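Local coordinates for protein ribonucleoside-diphosphate reductase (Pseudomonas aeruginosa, PDB 5IM3) that probably reduces ribonucleoside diphosphates to deoxyribonucleotides for DNA synthesis, with dATP bound at its N-terminal ATP cone and in its barrel domain, at residues 677-682 with 856-861; 683-688 with 864-869. All coordinates share one frame; numbering follows the deposited sequence.

Contact 1. Residues 677-682 with 856-861; sequences GSDAAI and TRWIVE
Trp858, near the start of helix 856-866, meets the turn that leads into helix 679-707. Just before it, Arg857 touches no residue of 677-682, but its NH1 lies 3.2 Å above the Trp858 ring face turned away from them, toward the rim; its NH2 is salt-bridged to Glu855. The other face of Trp858 is taken by Gly677, whose CA stands 3.4 Å from the centroid of the five-membered ring and 8° off its normal, a CH-pi contact. Ser678 continues across the same face, its C 3.2 Å from Trp858 CZ3; Ser678 OG, at the N-cap, accepts a weak bond from Ala681 N and is hydrogen-bonded to Pro675 O. The indole reaches the turn because CG is anti to the carbonyl carbon (chi1 -61°). At the ring edge, Asp679 OD1 lies in plane, 3.3 Å from Trp858 CZ3, and Ile682 CD1 touches Trp858 CE3 at 3.4 Å. One turn further on, Glu861 offers only its CB, 3.6 Å from Ile682 CD1; its carboxylate turns to Arg898. No hydrogen bond joins the segments, so the contact rests on van der Waals and CH-pi packing, with perhaps weak electrostatic attraction between Asp679 OD1 and the C-H edge.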
loop_
_atom_site.group_PDB
_atom_site.type_symbol
_atom_site.label_atom_id
_atom_site.label_comp_id
_atom_site.label_asym_id
_atom_site.label_seq_id
_atom_site.Cartn_x
_atom_site.Cartn_y
_atom_site.Cartn_z
ATOM N N GLY A 677 -33.994 -5.210 -13.337
ATOM C CA GLY A 677 -33.103 -4.640 -14.327
ATOM C C GLY A 677 -33.573 -4.857 -15.752
ATOM O O GLY A 677 -32.959 -5.619 -16.505
ATOM N N SER A 678 -34.654 -4.183 -16.138
ATOM C CA SER A 678 -35.224 -4.362 -17.466
ATOM C C SER A 678 -36.078 -3.153 -17.809
ATOM O O SER A 678 -36.529 -2.416 -16.927
ATOM C CB SER A 678 -36.061 -5.641 -17.550
ATOM O OG SER A 678 -37.183 -5.564 -16.684
ATOM N N ASP A 679 -36.293 -2.959 -19.113
ATOM C CA ASP A 679 -37.198 -1.910 -19.563
ATOM C C ASP A 679 -38.621 -2.166 -19.084
ATOM O O ASP A 679 -39.400 -1.220 -18.915
ATOM C CB ASP A 679 -37.160 -1.803 -21.089
ATOM C CG ASP A 679 -35.833 -1.276 -21.605
ATOM O OD1 ASP A 679 -34.870 -1.207 -20.811
ATOM O OD2 ASP A 679 -35.751 -0.936 -22.805
ATOM N N ALA A 680 -38.974 -3.433 -18.848
ATOM C CA ALA A 680 -40.328 -3.763 -18.422
ATOM C C ALA A 680 -40.592 -3.332 -16.984
ATOM O O ALA A 680 -41.727 -2.980 -16.647
ATOM C CB ALA A 680 -40.576 -5.264 -18.581
ATOM N N ALA A 681 -39.570 -3.355 -16.124
ATOM C CA ALA A 681 -39.743 -2.860 -14.761
ATOM C C ALA A 681 -39.817 -1.340 -14.737
ATOM O O ALA A 681 -40.610 -0.757 -13.986
ATOM C CB ALA A 681 -38.599 -3.347 -13.872
ATOM N N ILE A 682 -38.984 -0.682 -15.542
ATOM C CA ILE A 682 -39.042 0.771 -15.653
ATOM C C ILE A 682 -40.412 1.206 -16.157
ATOM O O ILE A 682 -40.959 2.225 -15.717
ATOM C CB ILE A 682 -37.906 1.266 -16.568
ATOM C CG1 ILE A 682 -36.569 1.159 -15.828
ATOM C CG2 ILE A 682 -38.162 2.692 -17.039
ATOM C CD1 ILE A 682 -35.363 1.558 -16.657
ATOM N N THR A 856 -27.054 0.051 -11.085
ATOM C CA THR A 856 -27.670 1.196 -10.426
ATOM C C THR A 856 -28.540 2.000 -11.383
ATOM O O THR A 856 -29.521 2.618 -10.957
ATOM C CB THR A 856 -26.580 2.080 -9.819
ATOM O OG1 THR A 856 -25.692 1.268 -9.039
ATOM C CG2 THR A 856 -27.181 3.154 -8.924
ATOM N N ARG A 857 -28.206 1.998 -12.674
ATOM C CA ARG A 857 -28.960 2.794 -13.639
ATOM C C ARG A 857 -30.429 2.388 -13.696
ATOM O O ARG A 857 -31.290 3.231 -13.971
ATOM C CB ARG A 857 -28.321 2.681 -15.024
ATOM C CG ARG A 857 -28.068 1.258 -15.497
ATOM C CD ARG A 857 -27.420 1.260 -16.872
ATOM N NE ARG A 857 -26.929 -0.060 -17.264
ATOM C CZ ARG A 857 -27.589 -0.919 -18.038
ATOM N NH1 ARG A 857 -28.785 -0.614 -18.527
ATOM N NH2 ARG A 857 -27.047 -2.093 -18.331
ATOM N N TRP A 858 -30.740 1.112 -13.455
ATOM C CA TRP A 858 -32.140 0.694 -13.443
ATOM C C TRP A 858 -32.895 1.333 -12.285
ATOM O O TRP A 858 -34.039 1.771 -12.448
ATOM C CB TRP A 858 -32.239 -0.829 -13.365
ATOM C CG TRP A 858 -31.621 -1.542 -14.522
ATOM C CD1 TRP A 858 -30.473 -2.277 -14.509
ATOM C CD2 TRP A 858 -32.118 -1.600 -15.867
ATOM N NE1 TRP A 858 -30.221 -2.783 -15.760
ATOM C CE2 TRP A 858 -31.216 -2.381 -16.611
ATOM C CE3 TRP A 858 -33.237 -1.062 -16.512
ATOM C CZ2 TRP A 858 -31.396 -2.641 -17.969
ATOM C CZ3 TRP A 858 -33.412 -1.319 -17.862
ATOM C CH2 TRP A 858 -32.498 -2.104 -18.574
ATOM N N ILE A 859 -32.271 1.395 -11.106
ATOM C CA ILE A 859 -32.934 1.956 -9.932
ATOM C C ILE A 859 -33.136 3.456 -10.099
ATOM O O ILE A 859 -34.152 4.013 -9.663
ATOM C CB ILE A 859 -32.122 1.634 -8.662
ATOM C CG1 ILE A 859 -31.805 0.136 -8.583
ATOM C CG2 ILE A 859 -32.872 2.074 -7.414
ATOM C CD1 ILE A 859 -33.022 -0.755 -8.597
ATOM N N VAL A 860 -32.172 4.138 -10.722
ATOM C CA VAL A 860 -32.289 5.578 -10.926
ATOM C C VAL A 860 -33.365 5.884 -11.960
ATOM O O VAL A 860 -34.231 6.740 -11.742
ATOM C CB VAL A 860 -30.928 6.167 -11.337
ATOM C CG1 VAL A 860 -31.071 7.630 -11.741
ATOM C CG2 VAL A 860 -29.927 6.019 -10.203
ATOM N N GLU A 861 -33.319 5.200 -13.108
ATOM C CA GLU A 861 -34.293 5.458 -14.164
ATOM C C GLU A 861 -35.709 5.151 -13.698
ATOM O O GLU A 861 -36.656 5.863 -14.051
ATOM C CB GLU A 861 -33.953 4.638 -15.408
ATOM C CG GLU A 861 -33.146 5.394 -16.448
ATOM C CD GLU A 861 -33.925 6.541 -17.065
ATOM O OE1 GLU A 861 -35.167 6.561 -16.926
ATOM O OE2 GLU A 861 -33.293 7.424 -17.683
#

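Contact 2. Residues 683-688 with 864-869; sequences AFADQS and SRRQKW
The Trp869 indole meets Asp686 at its edge: NE1 donates to OD1 over 2.9 Å at 158°, and the oxygen lies close to the ring plane. Lys868 CB rests over the rim of one indole face, while Trp750 meets the ring with its own plane nearly parallel. The carboxylate is turned 52° from the indole, and the N-H reaches OD1 from above the carboxylate plane. A second flat group, the Arg866 guanidinium, places NH1 3.3 Å from Ala685 CB, approaching obliquely; Arg866 CG, further back along the chain, packs 3.4 Å from Ala685 O. NE of Arg866 bonds to Gln874, and Phe665 gives the guanidinium a cation-pi partner.

Asp686 is the hub. A chi1 of -171° puts its CG opposite the backbone N and carries the carboxylate across to residues 865-869. OD2 receives Lys868 NZ at 2.8 Å on its syn side, the two side chains crossing at about a right angle. Arg865 NH1 adds a weak, bent salt-bridge bond to the same OD2 at 3.4 Å, and the aliphatic part of Arg865 lies against the aspartate, Arg865 CG 3.5 Å from Asp686 OD2. Both carboxylate oxygens of this buried residue are thus gripped, and two nearby cations would probably stabilise its anionic form. Lys868 NZ also pairs with Asp743, which spreads the charge balance to a third piece of chain. Here is a buried salt-bridge network closed by an indole N-H, tying helix 679-707 to residues 865-869, the C-terminal part of the helix 856-866 region, in the ribonucleotide reductase barrel domain.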
loop_
_atom_site.group_PDB
_atom_site.type_symbol
_atom_site.label_atom_id
_atom_site.label_comp_id
_atom_site.label_asym_id
_atom_site.label_seq_id
_atom_site.Cartn_x
_atom_site.Cartn_y
_atom_site.Cartn_z
ATOM N N ALA A 683 -40.989 0.438 -17.083
ATOM C CA ALA A 683 -42.317 0.754 -17.595
ATOM C C ALA A 683 -43.379 0.581 -16.515
ATOM O O ALA A 683 -44.266 1.430 -16.359
ATOM C CB ALA A 683 -42.632 -0.125 -18.804
ATOM N N PHE A 684 -43.313 -0.520 -15.761
ATOM C CA PHE A 684 -44.283 -0.739 -14.694
ATOM C C PHE A 684 -44.166 0.327 -13.609
ATOM O O PHE A 684 -45.176 0.763 -13.045
ATOM C CB PHE A 684 -44.106 -2.133 -14.094
ATOM C CG PHE A 684 -44.936 -2.367 -12.868
ATOM C CD1 PHE A 684 -46.315 -2.479 -12.960
ATOM C CD2 PHE A 684 -44.341 -2.470 -11.622
ATOM C CE1 PHE A 684 -47.085 -2.688 -11.829
ATOM C CE2 PHE A 684 -45.105 -2.681 -10.487
ATOM C CZ PHE A 684 -46.478 -2.788 -10.591
ATOM N N ALA A 685 -42.938 0.753 -13.294
ATOM C CA ALA A 685 -42.753 1.795 -12.287
ATOM C C ALA A 685 -43.369 3.111 -12.740
ATOM O O ALA A 685 -43.953 3.847 -11.935
ATOM C CB ALA A 685 -41.265 1.987 -11.993
ATOM N N ASP A 686 -43.244 3.424 -14.031
ATOM C CA ASP A 686 -43.827 4.647 -14.571
ATOM C C ASP A 686 -45.348 4.605 -14.503
ATOM O O ASP A 686 -45.983 5.511 -13.951
ATOM C CB ASP A 686 -43.355 4.841 -16.014
ATOM C CG ASP A 686 -43.736 6.195 -16.584
ATOM O OD1 ASP A 686 -44.779 6.752 -16.180
ATOM O OD2 ASP A 686 -42.987 6.703 -17.445
ATOM N N GLN A 687 -45.949 3.548 -15.057
ATOM C CA GLN A 687 -47.399 3.506 -15.214
ATOM C C GLN A 687 -48.115 3.264 -13.892
ATOM O O GLN A 687 -49.216 3.786 -13.686
ATOM C CB GLN A 687 -47.772 2.425 -16.223
ATOM C CG GLN A 687 -47.163 2.647 -17.594
ATOM C CD GLN A 687 -47.376 1.472 -18.522
ATOM O OE1 GLN A 687 -46.470 1.077 -19.257
ATOM N NE2 GLN A 687 -48.576 0.903 -18.496
ATOM N N SER A 688 -47.526 2.476 -12.992
ATOM C CA SER A 688 -48.171 2.245 -11.703
ATOM C C SER A 688 -48.224 3.529 -10.884
ATOM O O SER A 688 -49.218 3.792 -10.195
ATOM C CB SER A 688 -47.445 1.141 -10.935
ATOM O OG SER A 688 -46.052 1.386 -10.881
ATOM N N SER A 864 -36.691 7.931 -11.511
ATOM C CA SER A 864 -36.916 9.122 -12.327
ATOM C C SER A 864 -38.337 9.163 -12.874
ATOM O O SER A 864 -38.969 10.225 -12.902
ATOM C CB SER A 864 -35.907 9.172 -13.474
ATOM O OG SER A 864 -36.176 10.266 -14.336
ATOM N N ARG A 865 -38.855 8.023 -13.328
ATOM C CA ARG A 865 -40.188 8.015 -13.914
ATOM C C ARG A 865 -41.279 8.036 -12.855
ATOM O O ARG A 865 -42.367 8.567 -13.105
ATOM C CB ARG A 865 -40.359 6.802 -14.824
ATOM C CG ARG A 865 -39.737 7.000 -16.190
ATOM C CD ARG A 865 -39.136 5.715 -16.669
ATOM N NE ARG A 865 -38.455 5.850 -17.951
ATOM C CZ ARG A 865 -39.049 5.732 -19.133
ATOM N NH1 ARG A 865 -40.352 5.495 -19.211
ATOM N NH2 ARG A 865 -38.337 5.863 -20.245
ATOM N N ARG A 866 -41.019 7.468 -11.677
ATOM C CA ARG A 866 -41.972 7.610 -10.583
ATOM C C ARG A 866 -42.072 9.065 -10.146
ATOM O O ARG A 866 -43.165 9.554 -9.837
ATOM C CB ARG A 866 -41.567 6.717 -9.409
ATOM C CG ARG A 866 -41.866 5.242 -9.629
ATOM C CD ARG A 866 -41.601 4.426 -8.373
ATOM N NE ARG A 866 -40.179 4.419 -8.038
ATOM C CZ ARG A 866 -39.324 3.463 -8.388
ATOM N NH1 ARG A 866 -39.734 2.407 -9.080
ATOM N NH2 ARG A 866 -38.050 3.562 -8.038
ATOM N N GLN A 867 -40.942 9.777 -10.145
ATOM C CA GLN A 867 -40.915 11.165 -9.699
ATOM C C GLN A 867 -41.697 12.093 -10.620
ATOM O O GLN A 867 -41.999 13.223 -10.224
ATOM C CB GLN A 867 -39.465 11.647 -9.592
ATOM C CG GLN A 867 -39.296 12.988 -8.887
ATOM C CD GLN A 867 -39.924 13.008 -7.507
ATOM O OE1 GLN A 867 -39.396 12.420 -6.564
ATOM N NE2 GLN A 867 -41.062 13.683 -7.383
ATOM N N LYS A 868 -42.029 11.655 -11.835
ATOM C CA LYS A 868 -42.813 12.503 -12.725
ATOM C C LYS A 868 -44.214 12.729 -12.187
ATOM O O LYS A 868 -44.843 13.746 -12.498
ATOM C CB LYS A 868 -42.911 11.881 -14.109
ATOM C CG LYS A 868 -41.610 11.345 -14.646
ATOM C CD LYS A 868 -41.760 10.872 -16.083
ATOM C CE LYS A 868 -42.890 9.860 -16.252
ATOM N NZ LYS A 868 -43.059 9.453 -17.671
ATOM N N TRP A 869 -44.723 11.787 -11.398
ATOM C CA TRP A 869 -46.093 11.824 -10.922
ATOM C C TRP A 869 -46.205 12.185 -9.450
ATOM O O TRP A 869 -47.302 12.519 -8.991
ATOM C CB TRP A 869 -46.754 10.464 -11.171
ATOM C CG TRP A 869 -46.509 9.951 -12.558
ATOM C CD1 TRP A 869 -45.663 8.943 -12.926
ATOM C CD2 TRP A 869 -47.104 10.435 -13.767
ATOM N NE1 TRP A 869 -45.702 8.765 -14.287
ATOM C CE2 TRP A 869 -46.576 9.671 -14.828
ATOM C CE3 TRP A 869 -48.031 11.439 -14.056
ATOM C CZ2 TRP A 869 -46.951 9.875 -16.154
ATOM C CZ3 TRP A 869 -48.402 11.641 -15.374
ATOM C CH2 TRP A 869 -47.861 10.864 -16.405
#

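Both contacts join helix 679-707 to the helix 856-866 region within the barrel domain, their centres 11 Å apart. Contact 1 lies at the surface, where the N-terminal ends of the two helices meet; contact 2, further along both, is buried. They bury similar areas, 291 and 295 Å², by different means. A tryptophan of the second helix region serves each, by its face and C-H edge in contact 1 and by its N-H in contact 2. The chemistry follows the place: packing against a ring in the exposed contact, charge pairing in the buried one. They adjoin where Ile682 CG2 packs 3.2 Å from Arg865 CD, making one continuous interface that passes from ring packing to ion pairing.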